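Side-chain contacts in DnaJ homolog subfamily C member 27-A (Xenopus laevis, PDB 6JMG), which binds GTP and magnesium through its Rab-like small GTPase domain and may take part in regulating the MEK/ERK pathway: residues 33-38 with 169-174; 54-59 with 177-182. All coordinates share one frame; numbering follows the deposited sequence.

Interaction 1 (33-38 with 169-174); sequences IKRYCE and EGINEM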
loop_
_atom_site.group_PDB
_atom_site.type_symbol
_atom_site.label_atom_id
_atom_site.label_comp_id
_atom_site.label_asym_id
_atom_site.label_seq_id
_atom_site.Cartn_x
_atom_site.Cartn_y
_atom_site.Cartn_z
ATOM N N ILE A 33 -3.648 -1.496 -19.407
ATOM C CA ILE A 33 -5.015 -1.925 -19.142
ATOM C C ILE A 33 -5.681 -2.399 -20.428
ATOM O O ILE A 33 -6.249 -3.496 -20.492
ATOM C CB ILE A 33 -5.805 -0.780 -18.490
ATOM C CG1 ILE A 33 -5.272 -0.510 -17.077
ATOM C CG2 ILE A 33 -7.305 -1.095 -18.488
ATOM C CD1 ILE A 33 -5.603 0.876 -16.557
ATOM N N LYS A 34 -5.516 -1.644 -21.508
ATOM C CA LYS A 34 -6.213 -2.026 -22.724
ATOM C C LYS A 34 -5.581 -3.243 -23.392
ATOM O O LYS A 34 -6.298 -3.986 -24.069
ATOM C CB LYS A 34 -6.214 -0.846 -23.701
ATOM C CG LYS A 34 -7.151 0.261 -23.313
ATOM C CD LYS A 34 -7.076 1.423 -24.280
ATOM C CE LYS A 34 -8.334 2.275 -24.165
ATOM N NZ LYS A 34 -8.054 3.719 -24.379
ATOM N N ARG A 35 -4.288 -3.517 -23.130
ATOM C CA ARG A 35 -3.662 -4.728 -23.649
ATOM C C ARG A 35 -4.298 -5.979 -23.052
ATOM O O ARG A 35 -4.674 -6.904 -23.783
ATOM C CB ARG A 35 -2.157 -4.699 -23.374
ATOM C CG ARG A 35 -1.365 -5.950 -23.820
ATOM C CD ARG A 35 -1.402 -6.150 -25.326
ATOM N NE ARG A 35 -0.807 -7.423 -25.720
ATOM C CZ ARG A 35 0.206 -7.552 -26.573
ATOM N NH1 ARG A 35 0.750 -6.472 -27.136
ATOM N NH2 ARG A 35 0.674 -8.768 -26.864
ATOM N N TYR A 36 -4.501 -5.997 -21.736
ATOM C CA TYR A 36 -5.055 -7.194 -21.115
ATOM C C TYR A 36 -6.584 -7.246 -21.194
ATOM O O TYR A 36 -7.148 -8.323 -21.407
ATOM C CB TYR A 36 -4.581 -7.291 -19.668
ATOM C CG TYR A 36 -5.129 -8.472 -18.919
ATOM C CD1 TYR A 36 -4.512 -9.709 -18.978
ATOM C CD2 TYR A 36 -6.276 -8.354 -18.156
ATOM C CE1 TYR A 36 -5.026 -10.798 -18.282
ATOM C CE2 TYR A 36 -6.783 -9.412 -17.466
ATOM C CZ TYR A 36 -6.162 -10.630 -17.520
ATOM O OH TYR A 36 -6.704 -11.683 -16.811
ATOM N N CYS A 37 -7.277 -6.113 -21.102
ATOM C CA CYS A 37 -8.733 -6.210 -21.007
ATOM C C CYS A 37 -9.422 -6.127 -22.348
ATOM O O CYS A 37 -10.491 -6.719 -22.516
ATOM C CB CYS A 37 -9.335 -5.046 -20.194
ATOM S SG CYS A 37 -8.627 -4.678 -18.618
ATOM N N GLU A 38 -8.820 -5.428 -23.311
ATOM C CA GLU A 38 -9.413 -5.244 -24.628
ATOM C C GLU A 38 -8.586 -5.869 -25.741
ATOM O O GLU A 38 -8.951 -5.736 -26.914
ATOM C CB GLU A 38 -9.665 -3.757 -24.872
ATOM C CG GLU A 38 -11.033 -3.318 -24.317
ATOM C CD GLU A 38 -11.200 -1.806 -24.187
ATOM O OE1 GLU A 38 -10.271 -1.053 -24.557
ATOM O OE2 GLU A 38 -12.273 -1.373 -23.706
ATOM N N GLU A 169 4.634 -9.082 -23.045
ATOM C CA GLU A 169 5.441 -9.742 -22.017
ATOM C C GLU A 169 5.060 -9.241 -20.629
ATOM O O GLU A 169 4.941 -8.032 -20.406
ATOM C CB GLU A 169 6.916 -9.468 -22.275
ATOM C CG GLU A 169 7.903 -10.292 -21.465
ATOM C CD GLU A 169 9.350 -9.894 -21.769
ATOM O OE1 GLU A 169 9.564 -9.211 -22.798
ATOM O OE2 GLU A 169 10.271 -10.254 -20.993
ATOM N N GLY A 170 4.876 -10.177 -19.696
ATOM C CA GLY A 170 4.571 -9.857 -18.312
ATOM C C GLY A 170 3.143 -9.416 -18.037
ATOM O O GLY A 170 2.753 -9.323 -16.862
ATOM N N ILE A 171 2.350 -9.136 -19.074
ATOM C CA ILE A 171 1.055 -8.506 -18.860
ATOM C C ILE A 171 0.092 -9.485 -18.200
ATOM O O ILE A 171 -0.516 -9.190 -17.160
ATOM C CB ILE A 171 0.502 -7.971 -20.196
ATOM C CG1 ILE A 171 1.366 -6.815 -20.720
ATOM C CG2 ILE A 171 -0.940 -7.504 -20.059
ATOM C CD1 ILE A 171 1.264 -5.542 -19.912
ATOM N N ASN A 172 -0.044 -10.670 -18.784
ATOM C CA ASN A 172 -0.961 -11.673 -18.256
ATOM C C ASN A 172 -0.520 -12.171 -16.890
ATOM O O ASN A 172 -1.367 -12.461 -16.031
ATOM C CB ASN A 172 -1.094 -12.821 -19.255
ATOM C CG ASN A 172 -1.714 -12.363 -20.560
ATOM O OD1 ASN A 172 -1.092 -11.634 -21.332
ATOM N ND2 ASN A 172 -2.956 -12.750 -20.791
ATOM N N GLU A 173 0.793 -12.271 -16.674
ATOM C CA GLU A 173 1.288 -12.759 -15.397
ATOM C C GLU A 173 1.032 -11.737 -14.304
ATOM O O GLU A 173 0.570 -12.095 -13.214
ATOM C CB GLU A 173 2.780 -13.087 -15.513
ATOM C CG GLU A 173 3.108 -14.176 -16.545
ATOM C CD GLU A 173 3.106 -13.711 -18.010
ATOM O OE1 GLU A 173 2.855 -12.526 -18.291
ATOM O OE2 GLU A 173 3.341 -14.552 -18.898
ATOM N N MET A 174 1.254 -10.452 -14.611
ATOM C CA MET A 174 0.970 -9.378 -13.657
ATOM C C MET A 174 -0.504 -9.379 -13.265
ATOM O O MET A 174 -0.844 -9.429 -12.082
ATOM C CB MET A 174 1.364 -8.023 -14.262
ATOM C CG MET A 174 1.078 -6.797 -13.369
ATOM S SD MET A 174 -0.591 -6.120 -13.400
ATOM C CE MET A 174 -0.515 -5.309 -14.979
#
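Tyr36 meets Ile171 with its CB and Asn172 with one ring edge. Its CB is the first point of contact: Ile171 CG2 lies 3.7 Å from Tyr36 CB, the closest approach between 33-38 and 169-174. Next along the side chain, the ring leaves with CG opposite the backbone N (chi1 178°), a setting that carries it across to the start of the other helix. There Tyr36 CE1 lies 3.8 Å from Asn172 ND2, and Tyr36 CD1 is almost as near, so the amide nitrogen straddles one ring bond. Within the two segments the contact ends at CE1, short of the hydroxyl. The nitrogen sits at the ring edge, near the ring plane, and the amide itself is turned steeply, its plane 68° from that of the ring. This is van der Waals contact at an edge, not an amide lying over an aromatic face. Phe175, one helical turn after Ile171, stacks on the same tyrosine ring.

Ile171 CG2 also lies 4.1 Å from Arg35 CG, and the two side chains run at about a right angle, so the methyl is shared between consecutive residues of helix 29-38. Beyond CG the arginine chain bends (chi2 64°), and its NH1 donates a hydrogen bond to Gln166 O, which ties this polar end to the loop ahead of helix 171-187. Ile171 is buried, whereas Asn172 is exposed, and the contact therefore grades from an apolar inner part to a solvent-facing margin. At 194 Å² in total, it is a modest helix-helix contact. The pairing joins the helix that follows the P-loop to the first turn of helix 171-187 on one flank of the central sheet, an arrangement belonging to the Ras-like small GTPase fold.

Interaction 2 (54-59 with 177-182); sequences GVTKVH and AFYSAI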
loop_
_atom_site.group_PDB
_atom_site.type_symbol
_atom_site.label_atom_id
_atom_site.label_comp_id
_atom_site.label_asym_id
_atom_site.label_seq_id
_atom_site.Cartn_x
_atom_site.Cartn_y
_atom_site.Cartn_z
ATOM N N GLY A 54 -14.037 2.481 -16.570
ATOM C CA GLY A 54 -14.544 1.353 -17.315
ATOM C C GLY A 54 -14.764 0.188 -16.382
ATOM O O GLY A 54 -14.266 0.159 -15.254
ATOM N N VAL A 55 -15.561 -0.749 -16.856
ATOM C CA VAL A 55 -15.820 -1.978 -16.134
ATOM C C VAL A 55 -15.359 -3.134 -17.001
ATOM O O VAL A 55 -15.642 -3.170 -18.205
ATOM C CB VAL A 55 -17.306 -2.098 -15.762
ATOM C CG1 VAL A 55 -17.616 -3.485 -15.203
ATOM C CG2 VAL A 55 -17.645 -0.995 -14.741
ATOM N N THR A 56 -14.636 -4.060 -16.389
ATOM C CA THR A 56 -14.266 -5.308 -17.030
ATOM C C THR A 56 -14.687 -6.450 -16.114
ATOM O O THR A 56 -14.989 -6.254 -14.933
ATOM C CB THR A 56 -12.760 -5.350 -17.329
ATOM O OG1 THR A 56 -12.441 -6.558 -18.034
ATOM C CG2 THR A 56 -11.960 -5.285 -16.045
ATOM N N LYS A 57 -14.706 -7.652 -16.668
ATOM C CA LYS A 57 -15.059 -8.850 -15.920
ATOM C C LYS A 57 -13.921 -9.862 -16.044
ATOM O O LYS A 57 -13.353 -10.045 -17.128
ATOM C CB LYS A 57 -16.395 -9.417 -16.437
ATOM C CG LYS A 57 -16.841 -10.751 -15.863
ATOM C CD LYS A 57 -16.874 -11.809 -16.987
ATOM C CE LYS A 57 -16.862 -13.244 -16.451
ATOM N NZ LYS A 57 -16.038 -14.203 -17.260
ATOM N N VAL A 58 -13.560 -10.494 -14.921
ATOM C CA VAL A 58 -12.513 -11.511 -14.892
ATOM C C VAL A 58 -12.962 -12.664 -14.004
ATOM O O VAL A 58 -13.800 -12.494 -13.113
ATOM C CB VAL A 58 -11.160 -10.961 -14.406
ATOM C CG1 VAL A 58 -10.704 -9.822 -15.291
ATOM C CG2 VAL A 58 -11.230 -10.540 -12.933
ATOM N N HIS A 59 -12.423 -13.857 -14.289
ATOM C CA HIS A 59 -12.660 -15.075 -13.510
ATOM C C HIS A 59 -11.333 -15.589 -12.960
ATOM O O HIS A 59 -10.567 -16.228 -13.687
ATOM C CB HIS A 59 -13.325 -16.143 -14.371
ATOM C CG HIS A 59 -13.846 -17.311 -13.592
ATOM N ND1 HIS A 59 -14.822 -17.185 -12.625
ATOM C CD2 HIS A 59 -13.528 -18.628 -13.635
ATOM C CE1 HIS A 59 -15.084 -18.374 -12.110
ATOM N NE2 HIS A 59 -14.311 -19.265 -12.703
ATOM N N ALA A 177 -1.399 -12.367 -11.084
ATOM C CA ALA A 177 -0.942 -12.221 -9.712
ATOM C C ALA A 177 -1.723 -11.130 -8.996
ATOM O O ALA A 177 -2.049 -11.264 -7.812
ATOM C CB ALA A 177 0.547 -11.917 -9.694
ATOM N N PHE A 178 -2.027 -10.048 -9.717
ATOM C CA PHE A 178 -2.756 -8.910 -9.170
ATOM C C PHE A 178 -4.118 -9.333 -8.636
ATOM O O PHE A 178 -4.463 -9.051 -7.482
ATOM C CB PHE A 178 -2.910 -7.878 -10.280
ATOM C CG PHE A 178 -3.528 -6.557 -9.879
ATOM C CD1 PHE A 178 -2.948 -5.741 -8.925
ATOM C CD2 PHE A 178 -4.639 -6.086 -10.565
ATOM C CE1 PHE A 178 -3.486 -4.493 -8.638
ATOM C CE2 PHE A 178 -5.189 -4.851 -10.274
ATOM C CZ PHE A 178 -4.611 -4.053 -9.317
ATOM N N TYR A 179 -4.914 -10.004 -9.476
ATOM C CA TYR A 179 -6.274 -10.343 -9.082
ATOM C C TYR A 179 -6.295 -11.468 -8.064
ATOM O O TYR A 179 -7.224 -11.545 -7.253
ATOM C CB TYR A 179 -7.114 -10.692 -10.310
ATOM C CG TYR A 179 -7.473 -9.496 -11.167
ATOM C CD1 TYR A 179 -8.021 -8.361 -10.599
ATOM C CD2 TYR A 179 -7.230 -9.493 -12.549
ATOM C CE1 TYR A 179 -8.362 -7.259 -11.377
ATOM C CE2 TYR A 179 -7.562 -8.391 -13.344
ATOM C CZ TYR A 179 -8.134 -7.276 -12.748
ATOM O OH TYR A 179 -8.476 -6.167 -13.502
ATOM N N SER A 180 -5.291 -12.347 -8.079
ATOM C CA SER A 180 -5.270 -13.374 -7.047
ATOM C C SER A 180 -4.961 -12.773 -5.685
ATOM O O SER A 180 -5.604 -13.119 -4.693
ATOM C CB SER A 180 -4.268 -14.464 -7.393
ATOM O OG SER A 180 -4.410 -14.863 -8.745
ATOM N N ALA A 181 -4.023 -11.836 -5.613
ATOM C CA ALA A 181 -3.797 -11.164 -4.343
ATOM C C ALA A 181 -5.054 -10.411 -3.898
ATOM O O ALA A 181 -5.374 -10.369 -2.706
ATOM C CB ALA A 181 -2.583 -10.232 -4.446
ATOM N N ILE A 182 -5.801 -9.843 -4.847
ATOM C CA ILE A 182 -6.993 -9.087 -4.480
ATOM C C ILE A 182 -8.101 -10.031 -4.020
ATOM O O ILE A 182 -8.833 -9.727 -3.074
ATOM C CB ILE A 182 -7.449 -8.188 -5.645
ATOM C CG1 ILE A 182 -6.435 -7.062 -5.887
ATOM C CG2 ILE A 182 -8.795 -7.556 -5.339
ATOM C CD1 ILE A 182 -6.715 -6.219 -7.151
#
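Val58 stands over the Tyr179 ring, with the two side chains at about a right angle to each other. The evidence for a CH-pi contact is direct: Val58 CG2 is 4.2 Å from the centroid of the Tyr179 ring, and the line between them leans only 10° from the ring normal. The methyl is thus almost exactly above the middle of the face. The other branch, Val58 CG1, reaches the ring closer to its rim, 4.0 Å from Tyr179 CE2. Both methyls are brought into play by chi1 of -58°, which places CG1 opposite the carbonyl carbon and CG2 between the backbone N and that carbon.

On the reverse face of the tyrosine, Phe178 CD2 lies 4.0 Å above the Tyr179 plane and is displaced toward the rim, so the ring is held between a valine from the strand and its own neighbour in the helix. Thr56, two residues back on the same side of the strand, adds a looser touch, its CG2 being 4.4 Å from Tyr179 OH. Val67 of neighbouring strand 63-72 and Ile17 of strand 15-22, one further in, also meet Tyr179.

The methyl-over-face geometry implies that the link between segment 177-182 and strand 51-60 rests on one aromatic side chain, held by dispersion and a CH-pi contact.

Helix 171-187 contributes to both contacts: its first turn meets helix 29-38 in interaction 1, and its middle meets strand 51-60 in interaction 2. Helix 29-38 and strand 51-60 follow each other in the chain, and helix 171-187 touches both. The contact centres are 11 Å apart, and they touch directly through Cys37 CB and Thr56 OG1, 4.1 Å apart. Interaction 1 lies close to the nucleotide, but the side chain of Ile171, about 7 Å from the bound GTP, does not touch it; that of Arg35 is about 12 Å from the magnesium ion. In interaction 2 the side chain of Thr56 is about 11 Å from that of Asp71, probably a GTP-binding residue.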